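Local coordinates for protein alcohol oxidase (PDB 6F74) that probably catalyses the oxygen-dependent oxidation of an alcohol substrate with a bound FAD, as a secreted flavoprotein of the vanillyl-alcohol oxidase type, at residues K59-P71 / C106-C120. Residues are numbered along the deposited sequence; the frame is centred on the assembly and turned at random.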
ATOM      1  N   LYS A  59      24.705  -4.024  -9.948  1.00 19.83           N
ATOM      2  CA  LYS A  59      24.505  -2.879 -10.820  1.00 19.70           C
ATOM      3  C   LYS A  59      23.170  -3.109 -11.468  1.00 19.66           C
ATOM      4  O   LYS A  59      22.964  -4.130 -12.120  1.00 19.95           O
ATOM      5  CB  LYS A  59      25.580  -2.753 -11.877  1.00 20.04           C
ATOM      6  CG  LYS A  59      25.353  -1.529 -12.766  1.00 19.99           C
ATOM      7  CD  LYS A  59      26.423  -1.395 -13.830  1.00 20.39           C
ATOM      8  CE  LYS A  59      26.407  -0.022 -14.483  1.00 20.39           C
ATOM      9  NZ  LYS A  59      25.029   0.477 -14.732  1.00 20.20           N
ATOM     10  N   THR A  60      22.232  -2.194 -11.262  1.00 19.34           N
ATOM     11  CA  THR A  60      20.888  -2.465 -11.670  1.00 19.28           C
ATOM     12  C   THR A  60      20.776  -2.320 -13.175  1.00 19.57           C
ATOM     13  O   THR A  60      21.614  -1.642 -13.826  1.00 19.74           O
ATOM     14  CB  THR A  60      19.867  -1.574 -10.946  1.00 18.90           C
ATOM     15  OG1 THR A  60      20.026  -0.196 -11.312  1.00 18.84           O
ATOM     16  CG2 THR A  60      19.992  -1.781  -9.414  1.00 18.71           C
ATOM     17  N   SER A  61      19.778  -3.026 -13.713  1.00 19.70           N
ATOM     18  CA  SER A  61      19.472  -2.886 -15.123  1.00 20.02           C
ATOM     19  C   SER A  61      17.970  -2.782 -15.305  1.00 19.91           C
ATOM     20  O   SER A  61      17.253  -3.554 -14.687  1.00 19.78           O
ATOM     21  CB  SER A  61      20.013  -4.054 -15.955  1.00 20.54           C
ATOM     22  OG  SER A  61      21.097  -4.799 -15.447  1.00 20.67           O
ATOM     23  N   PRO A  62      17.499  -1.835 -16.144  1.00 20.00           N
ATOM     24  CA  PRO A  62      16.059  -1.740 -16.397  1.00 19.95           C
ATOM     25  C   PRO A  62      15.449  -3.080 -16.742  1.00 20.19           C
ATOM     26  O   PRO A  62      16.011  -3.824 -17.521  1.00 20.62           O
ATOM     27  CB  PRO A  62      15.947  -0.780 -17.596  1.00 20.28           C
ATOM     28  CG  PRO A  62      17.198  -0.001 -17.603  1.00 20.32           C
ATOM     29  CD  PRO A  62      18.273  -0.816 -16.870  1.00 20.21           C
ATOM     30  N   ILE A  63      14.323  -3.397 -16.123  1.00 19.95           N
ATOM     31  CA  ILE A  63      13.705  -4.733 -16.249  1.00 20.16           C
ATOM     32  C   ILE A  63      13.597  -5.181 -17.689  1.00 20.74           C
ATOM     33  O   ILE A  63      13.993  -6.298 -18.028  1.00 21.12           O
ATOM     34  CB  ILE A  63      12.346  -4.779 -15.539  1.00 19.86           C
ATOM     35  CG1 ILE A  63      12.481  -4.476 -14.041  1.00 19.38           C
ATOM     36  CG2 ILE A  63      11.697  -6.140 -15.669  1.00 20.12           C
ATOM     37  CD1 ILE A  63      13.313  -5.440 -13.221  1.00 19.40           C
ATOM     38  N   ALA A  64      13.126  -4.267 -18.547  1.00 20.87           N
ATOM     39  CA  ALA A  64      12.912  -4.581 -19.961  1.00 21.50           C
ATOM     40  C   ALA A  64      13.985  -4.081 -20.934  1.00 21.92           C
ATOM     41  O   ALA A  64      13.670  -3.832 -22.122  1.00 22.43           O
ATOM     42  CB  ALA A  64      11.559  -4.023 -20.365  1.00 21.52           C
ATOM     43  N   GLN A  65      15.231  -3.942 -20.494  1.00 21.79           N
ATOM     44  CA  GLN A  65      16.314  -3.440 -21.403  1.00 22.21           C
ATOM     45  C   GLN A  65      16.605  -4.331 -22.617  1.00 22.98           C
ATOM     46  O   GLN A  65      17.052  -3.853 -23.665  1.00 23.48           O
ATOM     47  CB  GLN A  65      17.617  -3.154 -20.653  1.00 21.94           C
ATOM     48  CG  GLN A  65      18.226  -4.366 -19.942  1.00 21.88           C
ATOM     49  CD  GLN A  65      19.636  -4.120 -19.457  1.00 21.78           C
ATOM     50  OE1 GLN A  65      20.104  -2.986 -19.349  1.00 21.60           O
ATOM     51  NE2 GLN A  65      20.282  -5.182 -19.074  1.00 21.92           N
ATOM     52  N   SER A  66      16.334  -5.632 -22.481  1.00 23.13           N
ATOM     53  CA  SER A  66      16.483  -6.578 -23.584  1.00 23.92           C
ATOM     54  C   SER A  66      15.567  -6.325 -24.789  1.00 24.44           C
ATOM     55  O   SER A  66      15.825  -6.859 -25.869  1.00 25.22           O
ATOM     56  CB  SER A  66      16.300  -8.009 -23.073  1.00 23.99           C
ATOM     57  OG  SER A  66      14.955  -8.276 -22.725  1.00 23.76           O
ATOM     58  N   CYS A  67      14.517  -5.535 -24.606  1.00 24.10           N
ATOM     59  CA  CYS A  67      13.608  -5.138 -25.677  1.00 24.58           C
ATOM     60  C   CYS A  67      14.142  -4.037 -26.597  1.00 25.00           C
ATOM     61  O   CYS A  67      13.499  -3.714 -27.587  1.00 25.55           O
ATOM     62  CB  CYS A  67      12.248  -4.692 -25.082  1.00 24.08           C
ATOM     63  SG  CYS A  67      11.345  -6.018 -24.238  1.00 23.79           S
ATOM     64  N   TYR A  68      15.285  -3.452 -26.254  1.00 24.78           N
ATOM     65  CA  TYR A  68      15.792  -2.275 -26.957  1.00 25.11           C
ATOM     66  C   TYR A  68      17.144  -2.535 -27.634  1.00 25.67           C
ATOM     67  O   TYR A  68      17.953  -3.349 -27.165  1.00 25.54           O
ATOM     68  CB  TYR A  68      15.854  -1.081 -25.987  1.00 24.40           C
ATOM     69  CG  TYR A  68      14.501  -0.711 -25.419  1.00 23.95           C
ATOM     70  CD1 TYR A  68      13.965  -1.430 -24.348  1.00 23.36           C
ATOM     71  CD2 TYR A  68      13.738   0.324 -25.975  1.00 24.21           C
ATOM     72  CE1 TYR A  68      12.729  -1.106 -23.811  1.00 22.98           C
ATOM     73  CE2 TYR A  68      12.505   0.688 -25.437  1.00 23.83           C
ATOM     74  CZ  TYR A  68      11.997  -0.036 -24.370  1.00 23.21           C
ATOM     75  OH  TYR A  68      10.767   0.323 -23.844  1.00 22.88           O
ATOM     76  N   ASP A  69      17.405  -1.819 -28.715  1.00 26.33           N
ATOM     77  CA  ASP A  69      18.687  -1.916 -29.455  1.00 26.96           C
ATOM     78  C   ASP A  69      19.884  -1.575 -28.610  1.00 26.45           C
ATOM     79  O   ASP A  69      19.830  -0.672 -27.810  1.00 25.83           O
ATOM     80  CB  ASP A  69      18.723  -0.972 -30.663  1.00 27.75           C
ATOM     81  CG  ASP A  69      17.774  -1.345 -31.723  1.00 28.50           C
ATOM     82  OD1 ASP A  69      17.251  -2.473 -31.687  1.00 28.54           O
ATOM     83  OD2 ASP A  69      17.535  -0.501 -32.619  1.00 29.12           O
ATOM     84  N   GLY A  70      20.987  -2.270 -28.865  1.00 26.82           N
ATOM     85  CA  GLY A  70      22.228  -2.106 -28.100  1.00 26.42           C
ATOM     86  C   GLY A  70      22.768  -3.443 -27.599  1.00 26.36           C
ATOM     87  O   GLY A  70      22.173  -4.495 -27.870  1.00 26.65           O
ATOM     88  N   PRO A  71      23.875  -3.417 -26.852  1.00 26.03           N
ATOM     89  CA  PRO A  71      24.619  -4.626 -26.454  1.00 26.12           C
ATOM     90  C   PRO A  71      23.832  -5.649 -25.641  1.00 25.75           C
ATOM     91  O   PRO A  71      24.100  -6.830 -25.684  1.00 26.11           O
ATOM     92  CB  PRO A  71      25.789  -4.069 -25.591  1.00 25.67           C
ATOM     93  CG  PRO A  71      25.831  -2.586 -25.843  1.00 25.56           C
ATOM     94  CD  PRO A  71      24.478  -2.178 -26.304  1.00 25.58           C
ATOM     95  N   CYS A 106      11.206   2.520 -19.130  1.00 20.61           N
ATOM     96  CA  CYS A 106      11.687   1.433 -19.971  1.00 20.96           C
ATOM     97  C   CYS A 106      10.607   0.382 -20.111  1.00 21.01           C
ATOM     98  O   CYS A 106      10.585  -0.616 -19.392  1.00 20.73           O
ATOM     99  CB  CYS A 106      12.981   0.844 -19.371  1.00 20.74           C
ATOM    100  SG  CYS A 106      13.679  -0.487 -20.360  1.00 21.26           S
ATOM    101  N   ALA A 107       9.680   0.640 -21.028  1.00 21.42           N
ATOM    102  CA  ALA A 107       8.480  -0.202 -21.189  1.00 21.50           C
ATOM    103  C   ALA A 107       8.837  -1.584 -21.744  1.00 21.84           C
ATOM    104  O   ALA A 107       9.739  -1.698 -22.569  1.00 22.27           O
ATOM    105  CB  ALA A 107       7.470   0.488 -22.097  1.00 21.94           C
ATOM    106  N   PRO A 108       8.147  -2.642 -21.287  1.00 21.69           N
ATOM    107  CA  PRO A 108       8.257  -3.877 -22.063  1.00 22.20           C
ATOM    108  C   PRO A 108       7.619  -3.681 -23.435  1.00 22.89           C
ATOM    109  O   PRO A 108       6.645  -2.942 -23.543  1.00 22.87           O
ATOM    110  CB  PRO A 108       7.490  -4.881 -21.231  1.00 21.92           C
ATOM    111  CG  PRO A 108       6.465  -4.072 -20.530  1.00 21.48           C
ATOM    112  CD  PRO A 108       7.155  -2.771 -20.212  1.00 21.20           C
ATOM    113  N   VAL A 109       8.210  -4.304 -24.464  1.00 23.54           N
ATOM    114  CA  VAL A 109       7.703  -4.162 -25.836  1.00 24.32           C
ATOM    115  C   VAL A 109       7.132  -5.503 -26.253  1.00 24.76           C
ATOM    116  O   VAL A 109       7.813  -6.522 -26.139  1.00 24.87           O
ATOM    117  CB  VAL A 109       8.806  -3.696 -26.806  1.00 24.88           C
ATOM    118  CG1 VAL A 109       8.242  -3.477 -28.218  1.00 25.77           C
ATOM    119  CG2 VAL A 109       9.443  -2.431 -26.330  1.00 24.46           C
ATOM    120  N   ASP A 110       5.883  -5.491 -26.707  1.00 25.03           N
ATOM    121  CA  ASP A 110       5.212  -6.695 -27.174  1.00 25.53           C
ATOM    122  C   ASP A 110       5.346  -6.755 -28.685  1.00 26.55           C
ATOM    123  O   ASP A 110       4.517  -6.229 -29.429  1.00 26.98           O
ATOM    124  CB  ASP A 110       3.749  -6.708 -26.708  1.00 25.25           C
ATOM    125  CG  ASP A 110       3.030  -8.001 -27.020  1.00 25.70           C
ATOM    126  OD1 ASP A 110       3.571  -8.907 -27.683  1.00 26.32           O
ATOM    127  OD2 ASP A 110       1.876  -8.069 -26.583  1.00 25.46           O
ATOM    128  N   TYR A 111       6.436  -7.382 -29.134  1.00 26.98           N
ATOM    129  CA  TYR A 111       6.743  -7.464 -30.557  1.00 28.02           C
ATOM    130  C   TYR A 111       5.732  -8.325 -31.311  1.00 28.76           C
ATOM    131  O   TYR A 111       5.379  -7.986 -32.454  1.00 29.57           O
ATOM    132  CB  TYR A 111       8.162  -8.008 -30.799  1.00 28.35           C
ATOM    133  CG  TYR A 111       9.244  -6.980 -30.546  1.00 27.97           C
ATOM    134  CD1 TYR A 111       9.542  -5.993 -31.496  1.00 28.51           C
ATOM    135  CD2 TYR A 111       9.964  -6.985 -29.352  1.00 27.14           C
ATOM    136  CE1 TYR A 111      10.532  -5.050 -31.263  1.00 28.20           C
ATOM    137  CE2 TYR A 111      10.957  -6.055 -29.104  1.00 26.82           C
ATOM    138  CZ  TYR A 111      11.237  -5.083 -30.053  1.00 27.34           C
ATOM    139  OH  TYR A 111      12.204  -4.164 -29.778  1.00 27.04           O
ATOM    140  N   ALA A 112       5.271  -9.414 -30.689  1.00 28.55           N
ATOM    141  CA  ALA A 112       4.237 -10.270 -31.273  1.00 29.20           C
ATOM    142  C   ALA A 112       2.987  -9.445 -31.638  1.00 29.28           C
ATOM    143  O   ALA A 112       2.411  -9.655 -32.696  1.00 30.16           O
ATOM    144  CB  ALA A 112       3.862 -11.410 -30.321  1.00 28.81           C
ATOM    145  N   ALA A 113       2.628  -8.479 -30.790  1.00 28.42           N
ATOM    146  CA  ALA A 113       1.476  -7.594 -31.022  1.00 28.45           C
ATOM    147  C   ALA A 113       1.750  -6.395 -31.957  1.00 28.96           C
ATOM    148  O   ALA A 113       0.896  -5.521 -32.103  1.00 28.99           O
ATOM    149  CB  ALA A 113       0.932  -7.090 -29.688  1.00 27.40           C
ATOM    150  N   GLY A 114       2.917  -6.366 -32.596  1.00 29.43           N
ATOM    151  CA  GLY A 114       3.301  -5.284 -33.498  1.00 30.00           C
ATOM    152  C   GLY A 114       3.798  -3.985 -32.846  1.00 29.31           C
ATOM    153  O   GLY A 114       3.971  -2.989 -33.552  1.00 29.80           O
ATOM    154  N   GLU A 115       4.055  -4.005 -31.538  1.00 28.27           N
ATOM    155  CA  GLU A 115       4.593  -2.832 -30.843  1.00 27.63           C
ATOM    156  C   GLU A 115       6.071  -2.640 -31.208  1.00 27.86           C
ATOM    157  O   GLU A 115       6.752  -3.593 -31.640  1.00 28.26           O
ATOM    158  CB  GLU A 115       4.492  -2.955 -29.324  1.00 26.53           C
ATOM    159  CG  GLU A 115       3.104  -3.220 -28.808  1.00 26.22           C
ATOM    160  CD  GLU A 115       2.987  -3.056 -27.294  1.00 25.19           C
ATOM    161  OE1 GLU A 115       4.007  -3.002 -26.576  1.00 24.70           O
ATOM    162  OE2 GLU A 115       1.832  -3.000 -26.805  1.00 24.92           O
ATOM    163  N   THR A 116       6.545  -1.403 -31.039  1.00 27.66           N
ATOM    164  CA  THR A 116       7.927  -1.043 -31.378  1.00 27.89           C
ATOM    165  C   THR A 116       8.509  -0.158 -30.283  1.00 27.04           C
ATOM    166  O   THR A 116       7.754   0.576 -29.628  1.00 26.57           O
ATOM    167  CB  THR A 116       8.046  -0.302 -32.740  1.00 28.94           C
ATOM    168  OG1 THR A 116       7.309   0.919 -32.685  1.00 28.92           O
ATOM    169  CG2 THR A 116       7.529  -1.159 -33.882  1.00 29.91           C
ATOM    170  N   PRO A 117       9.844  -0.221 -30.088  1.00 26.90           N
ATOM    171  CA  PRO A 117      10.451   0.452 -28.949  1.00 26.07           C
ATOM    172  C   PRO A 117      10.545   1.980 -29.124  1.00 26.22           C
ATOM    173  O   PRO A 117      10.724   2.479 -30.237  1.00 27.04           O
ATOM    174  CB  PRO A 117      11.864  -0.170 -28.882  1.00 26.06           C
ATOM    175  CG  PRO A 117      12.164  -0.609 -30.271  1.00 27.08           C
ATOM    176  CD  PRO A 117      10.844  -0.972 -30.882  1.00 27.52           C
ATOM    177  N   THR A 118      10.429   2.685 -27.997  1.00 25.47           N
ATOM    178  CA  THR A 118      10.685   4.118 -27.950  1.00 25.54           C
ATOM    179  C   THR A 118      12.086   4.224 -27.360  1.00 25.16           C
ATOM    180  O   THR A 118      13.065   4.162 -28.105  1.00 25.66           O
ATOM    181  CB  THR A 118       9.625   4.861 -27.128  1.00 25.08           C
ATOM    182  OG1 THR A 118       9.473   4.264 -25.821  1.00 24.19           O
ATOM    183  CG2 THR A 118       8.276   4.797 -27.859  1.00 25.58           C
ATOM    184  N   SER A 119      12.185   4.372 -26.043  1.00 24.33           N
ATOM    185  CA  SER A 119      13.471   4.441 -25.392  1.00 23.96           C
ATOM    186  C   SER A 119      13.443   3.711 -24.088  1.00 23.14           C
ATOM    187  O   SER A 119      12.355   3.461 -23.545  1.00 22.81           O
ATOM    188  CB  SER A 119      13.827   5.910 -25.154  1.00 23.97           C
ATOM    189  OG  SER A 119      15.146   6.008 -25.467  1.00 24.20           O
ATOM    190  N   CYS A 120      14.613   3.349 -23.576  1.00 22.88           N
ATOM    191  CA  CYS A 120      14.717   2.643 -22.297  1.00 22.18           C
ATOM    192  C   CYS A 120      15.804   3.311 -21.463  1.00 21.83           C
ATOM    193  O   CYS A 120      16.987   3.224 -21.780  1.00 22.05           O
ATOM    194  CB  CYS A 120      15.080   1.203 -22.508  1.00 22.30           C
ATOM    195  SG  CYS A 120      15.448   0.282 -20.969  1.00 21.59           S
TER
HETATM  196  O   HOH W   1      11.705  -1.901 -17.302  1.00  3.62           O
HETATM  197  O   HOH W   2       9.318   1.615 -25.963  1.00  8.71           O
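Residues 62-68, a type I beta turn (Pro62 to Gln65) leading into a short 3-10 segment, lie in the mouth of the loop 106-120, with Ala64 and Pro108 5.2 Å apart between CA atoms and Tyr68 set between the two limbs of that loop. The limbs are tied by the Cys106-Cys120 disulfide, and the Tyr68 ring packs against this bridge: Cys120 CB sits over the centre of one face, a CH-pi contact 3.4 Å from the centroid, while both sulfurs approach obliquely. Tyr68 CG lies anti to the carbonyl carbon (chi1 -61°), which carries the phenol into the loop. There its OH donates to Ala107 O at 2.6 Å, on a lone pair in the carbonyl plane, and accepts from a water that also bonds Thr118 N and OG1. Pro117 CB comes obliquely against Tyr68 CD2, at 3.5 Å. Were Tyr68 an alanine, Ala107 O would probably lose its donor and a gap would open against the disulfide. Pro62 CB touches both sulfurs, 3.6 Å from Cys106 SG and equally close to Cys120 SG. A second phenol-carbonyl bond runs the other way: Tyr111 OH donates to Cys67 O at 2.6 Å, the carbonyl meeting the ring at its edge and the donor tilted 19° from the carbonyl plane. Val109 CG1 lies over a face of the Tyr111 ring and Val109 CG2 touches Cys67 CB; Cys67 is disulfide-bonded to Cys78 of helix 75-84. A second water links Ala64 N to Cys106 O. The loop after strand 57-59 and the loop before strand 128-131 are thus joined, away from the FAD, by one tyrosine-to-carbonyl bond in each direction, with the disulfide packed on Tyr68 and Pro62, each phenol satisfying a backbone oxygen of the opposite segment.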